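Local coordinates for protein CDP-glucose 4,6-dehydratase (Salmonella enterica subsp. enterica serovar Typhi, PDB 1WVG) that catalyses the NAD(+)-dependent dehydration of CDP-D-glucose to CDP-4-dehydro-6-deoxy-D-glucose in the biosynthesis of CDP-3,6-dideoxy-D-mannose for the bacterial O-antigen, at residues S169-N173 with S174-P178; D201-K204 with D205-I208; R348-S351 with D352-A356. All coordinates share one frame; numbering follows the deposited sequence. Where two conformers were deposited one is given.

How the interactions relate
The three contacts are local and follow one another along the chain. Interaction 2 lies in the active-site cleft: Arg206, just before helix 207-216, is bonded to both cytidine-5'-diphospho-beta-D-xylose and adenosine-5-diphosphoribose, and Leu207 to the CDP-xylose. Interaction 1, at the C-terminal end of helix 156-175, is on the opposite side of the chain's centre from it, with about 35 Å between the two contact centres. Tyr157, which is hydrogen-bonded to the adenosine-5-diphosphoribose, lies near the start of that same helix. Interaction 3, in the last helix of the model, approaches interaction 2 to about 10 Å between nearest atoms and interaction 1 to about 22 Å, and touches neither.

Interaction 1: S169-N173 with S174-P178; sequences SAFRN and SFFNP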
loop_
_atom_site.group_PDB
_atom_site.type_symbol
_atom_site.label_atom_id
_atom_site.label_comp_id
_atom_site.label_asym_id
_atom_site.label_seq_id
_atom_site.Cartn_x
_atom_site.Cartn_y
_atom_site.Cartn_z
ATOM N N SER A 169 -17.464 -3.484 -10.887
ATOM C CA SER A 169 -16.596 -4.636 -10.761
ATOM C C SER A 169 -17.300 -5.865 -10.170
ATOM O O SER A 169 -16.940 -7.008 -10.440
ATOM C CB SER A 169 -15.253 -4.238 -10.162
ATOM O OG SER A 169 -15.344 -3.999 -8.792
ATOM N N ALA A 170 -18.338 -5.651 -9.342
ATOM C CA ALA A 170 -19.091 -6.748 -8.739
ATOM C C ALA A 170 -19.994 -7.384 -9.798
ATOM O O ALA A 170 -20.210 -8.601 -9.848
ATOM C CB ALA A 170 -19.826 -6.350 -7.456
ATOM N N PHE A 171 -20.528 -6.561 -10.706
ATOM C CA PHE A 171 -21.346 -7.134 -11.754
ATOM C C PHE A 171 -20.435 -7.954 -12.647
ATOM O O PHE A 171 -20.738 -9.087 -13.033
ATOM C CB PHE A 171 -22.062 -6.052 -12.580
ATOM C CG PHE A 171 -23.464 -5.833 -12.074
ATOM C CD1 PHE A 171 -23.682 -5.158 -10.871
ATOM C CD2 PHE A 171 -24.574 -6.320 -12.771
ATOM C CE1 PHE A 171 -24.975 -4.940 -10.382
ATOM C CE2 PHE A 171 -25.872 -6.125 -12.288
ATOM C CZ PHE A 171 -26.073 -5.425 -11.095
ATOM N N ARG A 172 -19.297 -7.347 -12.957
ATOM C CA ARG A 172 -18.355 -8.030 -13.783
ATOM C C ARG A 172 -18.006 -9.369 -13.192
ATOM O O ARG A 172 -18.078 -10.374 -13.881
ATOM C CB ARG A 172 -17.073 -7.268 -13.987
ATOM C CG ARG A 172 -16.159 -7.957 -14.985
ATOM C CD ARG A 172 -14.862 -7.174 -15.215
ATOM N NE ARG A 172 -14.954 -5.747 -15.632
ATOM C CZ ARG A 172 -14.592 -4.700 -14.848
ATOM N NH1 ARG A 172 -14.150 -4.877 -13.599
ATOM N NH2 ARG A 172 -14.676 -3.433 -15.298
ATOM N N ASN A 173 -17.625 -9.367 -11.912
ATOM C CA ASN A 173 -17.231 -10.576 -11.189
ATOM C C ASN A 173 -18.299 -11.644 -11.134
ATOM O O ASN A 173 -18.071 -12.810 -11.492
ATOM C CB ASN A 173 -16.707 -10.302 -9.760
ATOM C CG ASN A 173 -15.236 -9.933 -9.735
ATOM O OD1 ASN A 173 -14.453 -10.405 -10.586
ATOM N ND2 ASN A 173 -14.858 -9.095 -8.765
ATOM N N SER A 174 -19.461 -11.240 -10.699
ATOM C CA SER A 174 -20.582 -12.141 -10.529
ATOM C C SER A 174 -21.375 -12.539 -11.750
ATOM O O SER A 174 -21.942 -13.641 -11.766
ATOM C CB SER A 174 -21.614 -11.473 -9.647
ATOM O OG SER A 174 -21.017 -10.858 -8.538
ATOM N N PHE A 175 -21.485 -11.611 -12.705
ATOM C CA PHE A 175 -22.307 -11.879 -13.860
ATOM C C PHE A 175 -21.674 -11.838 -15.241
ATOM O O PHE A 175 -22.174 -12.482 -16.156
ATOM C CB PHE A 175 -23.513 -10.951 -13.787
ATOM C CG PHE A 175 -24.193 -10.911 -12.438
ATOM C CD1 PHE A 175 -24.311 -9.708 -11.739
ATOM C CD2 PHE A 175 -24.766 -12.050 -11.866
ATOM C CE1 PHE A 175 -24.966 -9.629 -10.506
ATOM C CE2 PHE A 175 -25.407 -11.991 -10.627
ATOM C CZ PHE A 175 -25.508 -10.781 -9.936
ATOM N N PHE A 176 -20.618 -11.066 -15.420
ATOM C CA PHE A 176 -19.950 -10.973 -16.720
ATOM C C PHE A 176 -18.510 -11.425 -16.533
ATOM O O PHE A 176 -17.563 -10.772 -16.985
ATOM C CB PHE A 176 -19.961 -9.502 -17.251
ATOM C CG PHE A 176 -21.340 -8.876 -17.180
ATOM C CD1 PHE A 176 -21.561 -7.708 -16.443
ATOM C CD2 PHE A 176 -22.436 -9.445 -17.836
ATOM C CE1 PHE A 176 -22.832 -7.135 -16.339
ATOM C CE2 PHE A 176 -23.712 -8.878 -17.752
ATOM C CZ PHE A 176 -23.915 -7.713 -17.005
ATOM N N ASN A 177 -18.331 -12.535 -15.811
ATOM C CA ASN A 177 -16.987 -12.960 -15.508
ATOM C C ASN A 177 -16.133 -13.340 -16.710
ATOM O O ASN A 177 -16.487 -14.193 -17.502
ATOM C CB ASN A 177 -16.989 -14.032 -14.424
ATOM C CG ASN A 177 -15.635 -14.166 -13.793
ATOM O OD1 ASN A 177 -14.625 -14.487 -14.433
ATOM N ND2 ASN A 177 -15.605 -13.861 -12.518
ATOM N N PRO A 178 -14.965 -12.730 -16.862
ATOM C CA PRO A 178 -14.132 -13.100 -18.002
ATOM C C PRO A 178 -14.003 -14.612 -18.187
ATOM O O PRO A 178 -13.913 -15.088 -19.315
ATOM C CB PRO A 178 -12.786 -12.389 -17.814
ATOM C CG PRO A 178 -13.080 -11.213 -16.879
ATOM C CD PRO A 178 -14.399 -11.537 -16.153
#
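The helical backbone bonds Ser174 N to Ala170 O and Phe175 N to Phe171 O continue the helix into its last turn, and Phe176 N also turns back to Phe171 O, at 3.1 Å. Phe171 O thus accepts two backbone N-H groups. Ala170 O is likewise gripped twice: Ser174 OG, 2.7 Å from Ala170 O, comes from the face of the carbonyl plane opposite to that used by Ser174 N. The hydroxyl reaches back because it sits beside its own backbone N (chi1 -45°). Phe175 turns its ring edge toward the face of Phe171, a T-shaped pair with planes at 64° and Phe175 CD1 3.6 Å from Phe171 CD2. Phe176 CE1 meets Phe171 at the ring edge, 4.0 Å from Phe171 CB. This is the end of helix 156-175 of the Rossmann fold, where Phe171 packs on Val112 and Leu115 of helix 100-121 and Lys119 makes a cation-pi contact with Phe175. Past the last turn, Asn177 ND2 donates to a lone pair of Asn173 O in the carbonyl plane, 2.9 Å away and nearly straight, while Asn177 OD1 accepts from Ala179 N. Tyr154 of the second subunit packs on Asn173, Ser174 and Asn177.

Interaction 2: D201-K204 with D205-I208; sequences DWAK and DRLI. With CXY (cytidine-5'-diphospho-beta-D-xylose), chain D; APR (adenosine-5-diphosphoribose), chain C.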
loop_
_atom_site.group_PDB
_atom_site.type_symbol
_atom_site.label_atom_id
_atom_site.label_comp_id
_atom_site.label_asym_id
_atom_site.label_seq_id
_atom_site.Cartn_x
_atom_site.Cartn_y
_atom_site.Cartn_z
ATOM N N ASP A 201 -20.797 23.344 -23.376
ATOM C CA ASP A 201 -21.097 22.937 -21.997
ATOM C C ASP A 201 -21.638 24.066 -21.161
ATOM O O ASP A 201 -20.942 25.084 -20.929
ATOM C CB ASP A 201 -19.906 22.321 -21.239
ATOM C CG ASP A 201 -20.249 21.708 -19.889
ATOM O OD1 ASP A 201 -19.386 21.484 -19.043
ATOM O OD2 ASP A 201 -21.526 21.403 -19.704
ATOM N N TRP A 202 -22.871 23.846 -20.687
ATOM C CA TRP A 202 -23.528 24.867 -19.889
ATOM C C TRP A 202 -23.652 24.509 -18.445
ATOM O O TRP A 202 -24.223 25.313 -17.711
ATOM C CB TRP A 202 -24.857 25.442 -20.480
ATOM C CG TRP A 202 -24.561 26.379 -21.618
ATOM C CD1 TRP A 202 -24.335 27.724 -21.527
ATOM C CD2 TRP A 202 -24.378 26.036 -23.007
ATOM N NE1 TRP A 202 -24.047 28.250 -22.772
ATOM C CE2 TRP A 202 -24.067 27.240 -23.702
ATOM C CE3 TRP A 202 -24.484 24.841 -23.737
ATOM C CZ2 TRP A 202 -23.852 27.261 -25.086
ATOM C CZ3 TRP A 202 -24.291 24.879 -25.109
ATOM C CH2 TRP A 202 -23.960 26.065 -25.781
ATOM N N ALA A 203 -23.133 23.320 -18.056
ATOM C CA ALA A 203 -23.191 22.848 -16.673
ATOM C C ALA A 203 -22.956 23.973 -15.673
ATOM O O ALA A 203 -22.159 24.876 -15.946
ATOM C CB ALA A 203 -22.170 21.742 -16.391
ATOM N N LYS A 204 -23.634 23.906 -14.512
ATOM C CA LYS A 204 -23.493 24.929 -13.478
ATOM C C LYS A 204 -22.220 24.740 -12.648
ATOM O O LYS A 204 -21.841 23.600 -12.358
ATOM C CB LYS A 204 -24.743 25.177 -12.604
ATOM C CG LYS A 204 -26.016 25.553 -13.367
ATOM C CD LYS A 204 -26.022 26.964 -13.955
ATOM C CE LYS A 204 -26.915 27.114 -15.189
ATOM N NZ LYS A 204 -27.421 25.834 -15.734
ATOM N N ASP A 205 -21.582 25.874 -12.297
ATOM C CA ASP A 205 -20.366 25.947 -11.507
ATOM C C ASP A 205 -19.092 25.421 -12.157
ATOM O O ASP A 205 -18.012 25.483 -11.547
ATOM C CB ASP A 205 -20.574 25.345 -10.115
ATOM C CG ASP A 205 -21.391 26.250 -9.243
ATOM O OD1 ASP A 205 -21.367 27.475 -9.325
ATOM O OD2 ASP A 205 -22.136 25.571 -8.405
ATOM N N ARG A 206 -19.184 24.919 -13.386
ATOM C CA ARG A 206 -17.974 24.413 -14.019
ATOM C C ARG A 206 -17.173 25.613 -14.439
ATOM O O ARG A 206 -17.748 26.653 -14.719
ATOM C CB ARG A 206 -18.221 23.396 -15.132
ATOM C CG ARG A 206 -18.871 22.083 -14.640
ATOM C CD ARG A 206 -18.747 21.005 -15.723
ATOM N NE ARG A 206 -19.268 19.709 -15.339
ATOM C CZ ARG A 206 -19.807 18.830 -16.195
ATOM N NH1 ARG A 206 -19.929 19.062 -17.505
ATOM N NH2 ARG A 206 -20.244 17.659 -15.742
ATOM N N LEU A 207 -15.864 25.470 -14.446
ATOM C CA LEU A 207 -14.942 26.538 -14.740
ATOM C C LEU A 207 -15.056 27.267 -16.062
ATOM O O LEU A 207 -15.230 28.474 -16.112
ATOM C CB LEU A 207 -13.501 26.081 -14.515
ATOM C CG LEU A 207 -12.501 27.220 -14.697
ATOM C CD1 LEU A 207 -12.670 28.232 -13.550
ATOM C CD2 LEU A 207 -11.080 26.654 -14.774
ATOM N N ILE A 208 -14.906 26.520 -17.133
ATOM C CA ILE A 208 -14.963 27.078 -18.471
ATOM C C ILE A 208 -16.326 27.644 -18.814
ATOM O O ILE A 208 -16.415 28.729 -19.383
ATOM C CB ILE A 208 -14.556 26.028 -19.466
ATOM C CG1 ILE A 208 -13.071 25.739 -19.239
ATOM C CG2 ILE A 208 -14.831 26.568 -20.853
ATOM C CD1 ILE A 208 -12.174 26.850 -19.810
HETATM O O1B CXY D . -13.591 19.132 -11.067
HETATM P PB CXY D . -15.080 19.410 -11.106
HETATM O O2B CXY D . -15.680 19.742 -9.765
HETATM O "O1'" CXY D . -15.859 18.117 -11.760
HETATM O O3A CXY D . -15.037 20.562 -12.135
HETATM P PA CXY D . -15.316 22.177 -11.987
HETATM O O1A CXY D . -15.188 22.712 -13.369
HETATM O O2A CXY D . -16.626 22.433 -11.351
HETATM O O5D CXY D . -14.145 22.611 -10.999
HETATM C C5D CXY D . -12.816 22.702 -11.531
HETATM C C4D CXY D . -11.962 23.477 -10.557
HETATM O O4D CXY D . -12.129 24.886 -10.851
HETATM C C3D CXY D . -12.229 23.282 -9.065
HETATM O O3D CXY D . -11.046 23.352 -8.191
HETATM C C2D CXY D . -13.183 24.471 -8.854
HETATM O O2D CXY D . -13.191 24.811 -7.465
HETATM C C1D CXY D . -12.478 25.534 -9.665
HETATM N N1 CXY D . -13.330 26.678 -10.006
HETATM C C6 CXY D . -14.470 26.496 -10.772
HETATM C C5 CXY D . -15.252 27.486 -11.122
HETATM C C4 CXY D . -14.982 28.821 -10.713
HETATM N N3 CXY D . -13.808 28.950 -9.953
HETATM C C2 CXY D . -12.955 27.932 -9.563
HETATM N N4 CXY D . -15.671 29.804 -10.962
HETATM O O2 CXY D . -11.948 28.117 -8.871
HETATM C "C1'" CXY D . -15.909 18.145 -13.176
HETATM C "C2'" CXY D . -17.273 17.625 -13.557
HETATM C "C3'" CXY D . -17.358 16.207 -13.024
HETATM C "C4'" CXY D . -16.253 15.345 -13.635
HETATM C "C5'" CXY D . -14.895 15.974 -13.353
HETATM O "O2'" CXY D . -18.330 18.403 -12.956
HETATM O "O3'" CXY D . -18.612 15.624 -13.422
HETATM O "O4'" CXY D . -16.322 14.019 -13.112
HETATM O "O5'" CXY D . -14.865 17.334 -13.798
HETATM N N1 APR C . -32.069 9.539 -15.449
HETATM C C2 APR C . -31.605 9.641 -16.717
HETATM N N3 APR C . -30.715 10.457 -17.194
HETATM C C4 APR C . -30.206 11.258 -16.234
HETATM C C5 APR C . -30.534 11.275 -14.915
HETATM C C6 APR C . -31.549 10.362 -14.498
HETATM N N6 APR C . -32.005 10.178 -13.247
HETATM N N7 APR C . -29.780 12.223 -14.235
HETATM C C8 APR C . -29.020 12.773 -15.170
HETATM N N9 APR C . -29.240 12.223 -16.395
HETATM C "C1'" APR C . -28.632 12.550 -17.673
HETATM C "C2'" APR C . -28.947 13.963 -18.078
HETATM O "O2'" APR C . -30.297 14.049 -18.558
HETATM C "C3'" APR C . -27.899 14.135 -19.180
HETATM O "O3'" APR C . -28.185 13.523 -20.446
HETATM O "O4'" APR C . -27.248 12.558 -17.522
HETATM C "C4'" APR C . -26.689 13.448 -18.491
HETATM C "C5'" APR C . -25.811 14.367 -17.694
HETATM O "O5'" APR C . -25.127 15.231 -18.635
HETATM P PA APR C . -24.373 16.593 -18.156
HETATM O O1A APR C . -25.001 17.213 -16.916
HETATM O O2A APR C . -24.079 17.439 -19.417
HETATM O O3A APR C . -22.998 16.008 -17.656
HETATM P PB APR C . -21.756 15.490 -18.569
HETATM O O1B APR C . -20.656 16.510 -18.392
HETATM O O2B APR C . -22.196 15.093 -19.966
HETATM O O5D APR C . -21.458 14.107 -17.839
HETATM C C5D APR C . -21.647 12.896 -18.589
HETATM O O4D APR C . -19.630 11.775 -17.679
HETATM O O1D APR C . -18.173 12.948 -16.273
HETATM C C1D APR C . -19.232 11.951 -16.349
HETATM O O2D APR C . -20.518 12.083 -14.267
HETATM C C2D APR C . -20.455 12.491 -15.647
HETATM O O3D APR C . -21.635 10.424 -15.779
HETATM C C3D APR C . -21.579 11.737 -16.334
HETATM C C4D APR C . -21.093 11.756 -17.765
HETATM O O HOH W 1 -22.893 22.692 -9.164
#
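Asp201 and Arg206 meet with their side chains at about a right angle, carboxylate and guanidinium planes 56° apart. Arg206 NH1 donates to the syn side of Asp201 OD1 in a salt bridge of 2.9 Å; the oxygen lies in the guanidinium plane, but the nitrogen stands 31° out of the carboxylate plane. The other oxygen, Asp201 OD2, is approached from above that plane by Ala203 N at 3.0 Å, an Asx turn that helps fix the carboxylate's rotation. Ala203 CB lies over one face of the guanidinium, 3.7 Å from Arg206 NH1. Extended from CG to NE, Arg206 meets both ligands at the edge of its guanidinium, as it does Asp201: NE reaches xylose O2' of CXY at 2.9 Å, and NH1 and NH2 both grip the phosphate oxygen O1B of APR. One arginine at the N-cap position of helix 207-216 therefore bridges cofactor fragment and sugar nucleotide in the Rossmann-fold active-site cleft. Leu207 N, in the first turn of that helix, donates to CXY O1A at 3.0 Å, and Leu207 CD1 touches the cytosine 3.6 Å from its C5. Asp205 holds a salt bridge to Arg94 through OD1, while its OD2 accepts from a water at 3.1 Å.

Interaction 3: R348-S351 with D352-A356; sequences REIS and DYMSA
Arg348 O accepts the backbone amide of Asp352 at 2.8 Å, the first of four i to i+4 backbone bonds across this contact, the last of them weak. The Arg348 side chain lies obliquely across that of Asp352, with guanidinium and carboxylate planes 82° apart. Asp352 OD1 sits well out of the guanidinium plane, 4.0 Å from Arg348 NE, so that at most a general attraction between the charges is likely, with no N-H aimed at the oxygen. Next in sequence, Glu349 takes the amide of Tyr353 on its carbonyl. Its carboxylate comes near that of Asp352, with Glu349 OE2 4.6 Å from Asp352 OD2; both of these oxygens form salt bridges to NH1 of Arg328 on helix 322-337, which probably offsets the repulsion. Ile350 O accepts Met354 N in the same way. With CG beside its own backbone N (chi1 -64°), Met354 runs back toward the preceding turn and brings CG to 3.0 Å from Ile350 O. Further out the two side chains meet loosely, Met354 CE 4.4 Å from Ile350 CG2. At Ser351 the regular pattern weakens: the bond from Ser355 N to Ser351 O is bent and weak. All this belongs to the last turns of helix 342-355, close to the end of the modelled chain. One flank of the helix, through Ile350 and Met354, rests on helix 20-31, Ile350 touching Leu27 and Trp28 and Met354 touching Trp28. Glu349 OE1 bonds His234 at the end of strand 232-234, and Tyr353 extends its hydroxyl to Glu237 and Ser240 on helix 236-251, while its ring makes an edge-to-face pair with Trp320.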
loop_
_atom_site.group_PDB
_atom_site.type_symbol
_atom_site.label_atom_id
_atom_site.label_comp_id
_atom_site.label_asym_id
_atom_site.label_seq_id
_atom_site.Cartn_x
_atom_site.Cartn_y
_atom_site.Cartn_z
ATOM N N ARG A 348 -17.287 19.816 -37.628
ATOM C CA ARG A 348 -15.933 20.125 -38.003
ATOM C C ARG A 348 -14.900 19.755 -36.924
ATOM O O ARG A 348 -13.782 19.289 -37.186
ATOM C CB ARG A 348 -15.798 21.578 -38.427
ATOM C CG ARG A 348 -14.754 21.719 -39.534
ATOM C CD ARG A 348 -14.372 23.144 -39.918
ATOM N NE ARG A 348 -12.955 23.239 -40.255
ATOM C CZ ARG A 348 -12.194 24.328 -40.137
ATOM N NH1 ARG A 348 -12.666 25.518 -39.700
ATOM N NH2 ARG A 348 -10.909 24.236 -40.482
ATOM N N GLU A 349 -15.245 20.004 -35.673
ATOM C CA GLU A 349 -14.270 19.663 -34.632
ATOM C C GLU A 349 -13.941 18.194 -34.566
ATOM O O GLU A 349 -12.761 17.858 -34.423
ATOM C CB GLU A 349 -14.576 20.203 -33.244
ATOM C CG GLU A 349 -14.404 21.717 -33.248
ATOM C CD GLU A 349 -13.531 22.149 -32.135
ATOM O OE1 GLU A 349 -13.774 21.860 -30.967
ATOM O OE2 GLU A 349 -12.497 22.832 -32.571
ATOM N N ILE A 350 -14.997 17.351 -34.674
ATOM C CA ILE A 350 -14.893 15.884 -34.668
ATOM C C ILE A 350 -13.971 15.480 -35.831
ATOM O O ILE A 350 -13.013 14.725 -35.700
ATOM C CB ILE A 350 -16.285 15.224 -34.735
ATOM C CG1 ILE A 350 -17.175 15.538 -33.538
ATOM C CG2 ILE A 350 -16.235 13.719 -34.973
ATOM C CD1 ILE A 350 -18.442 14.670 -33.465
ATOM N N SER A 351 -14.213 16.071 -37.001
ATOM C CA SER A 351 -13.382 15.755 -38.143
ATOM C C SER A 351 -11.917 16.156 -37.952
ATOM O O SER A 351 -10.972 15.459 -38.297
ATOM C CB SER A 351 -13.933 16.455 -39.376
ATOM O OG SER A 351 -12.929 17.325 -39.871
ATOM N N ASP A 352 -11.726 17.333 -37.413
ATOM C CA ASP A 352 -10.392 17.829 -37.179
ATOM C C ASP A 352 -9.692 16.903 -36.214
ATOM O O ASP A 352 -8.510 16.642 -36.317
ATOM C CB ASP A 352 -10.480 19.199 -36.462
ATOM C CG ASP A 352 -10.794 20.380 -37.341
ATOM O OD1 ASP A 352 -10.797 20.279 -38.551
ATOM O OD2 ASP A 352 -11.046 21.509 -36.680
ATOM N N TYR A 353 -10.444 16.459 -35.214
ATOM C CA TYR A 353 -9.857 15.593 -34.230
ATOM C C TYR A 353 -9.497 14.307 -34.883
ATOM O O TYR A 353 -8.426 13.764 -34.645
ATOM C CB TYR A 353 -10.749 15.320 -32.999
ATOM C CG TYR A 353 -10.080 14.540 -31.863
ATOM C CD1 TYR A 353 -9.419 15.181 -30.816
ATOM C CD2 TYR A 353 -10.156 13.147 -31.811
ATOM C CE1 TYR A 353 -8.850 14.465 -29.763
ATOM C CE2 TYR A 353 -9.549 12.403 -30.799
ATOM C CZ TYR A 353 -8.893 13.071 -29.771
ATOM O OH TYR A 353 -8.330 12.357 -28.741
ATOM N N MET A 354 -10.412 13.819 -35.690
ATOM C CA MET A 354 -10.127 12.568 -36.358
ATOM C C MET A 354 -8.904 12.696 -37.249
ATOM O O MET A 354 -8.239 11.728 -37.608
ATOM C CB MET A 354 -11.322 12.097 -37.185
ATOM C CG MET A 354 -12.496 11.797 -36.292
ATOM S SD MET A 354 -12.821 10.023 -36.218
ATOM C CE MET A 354 -14.579 10.058 -36.651
ATOM N N SER A 355 -8.610 13.925 -37.629
ATOM C CA SER A 355 -7.450 14.154 -38.465
ATOM C C SER A 355 -6.182 14.299 -37.617
ATOM O O SER A 355 -5.118 13.865 -38.047
ATOM C CB SER A 355 -7.661 15.320 -39.419
ATOM O OG SER A 355 -9.039 15.411 -39.726
ATOM N N ALA A 356 -6.320 14.897 -36.410
ATOM C CA ALA A 356 -5.249 15.147 -35.437
ATOM C C ALA A 356 -4.491 13.865 -35.099
ATOM O O ALA A 356 -3.262 13.801 -35.215
ATOM C CB ALA A 356 -5.804 15.821 -34.178
#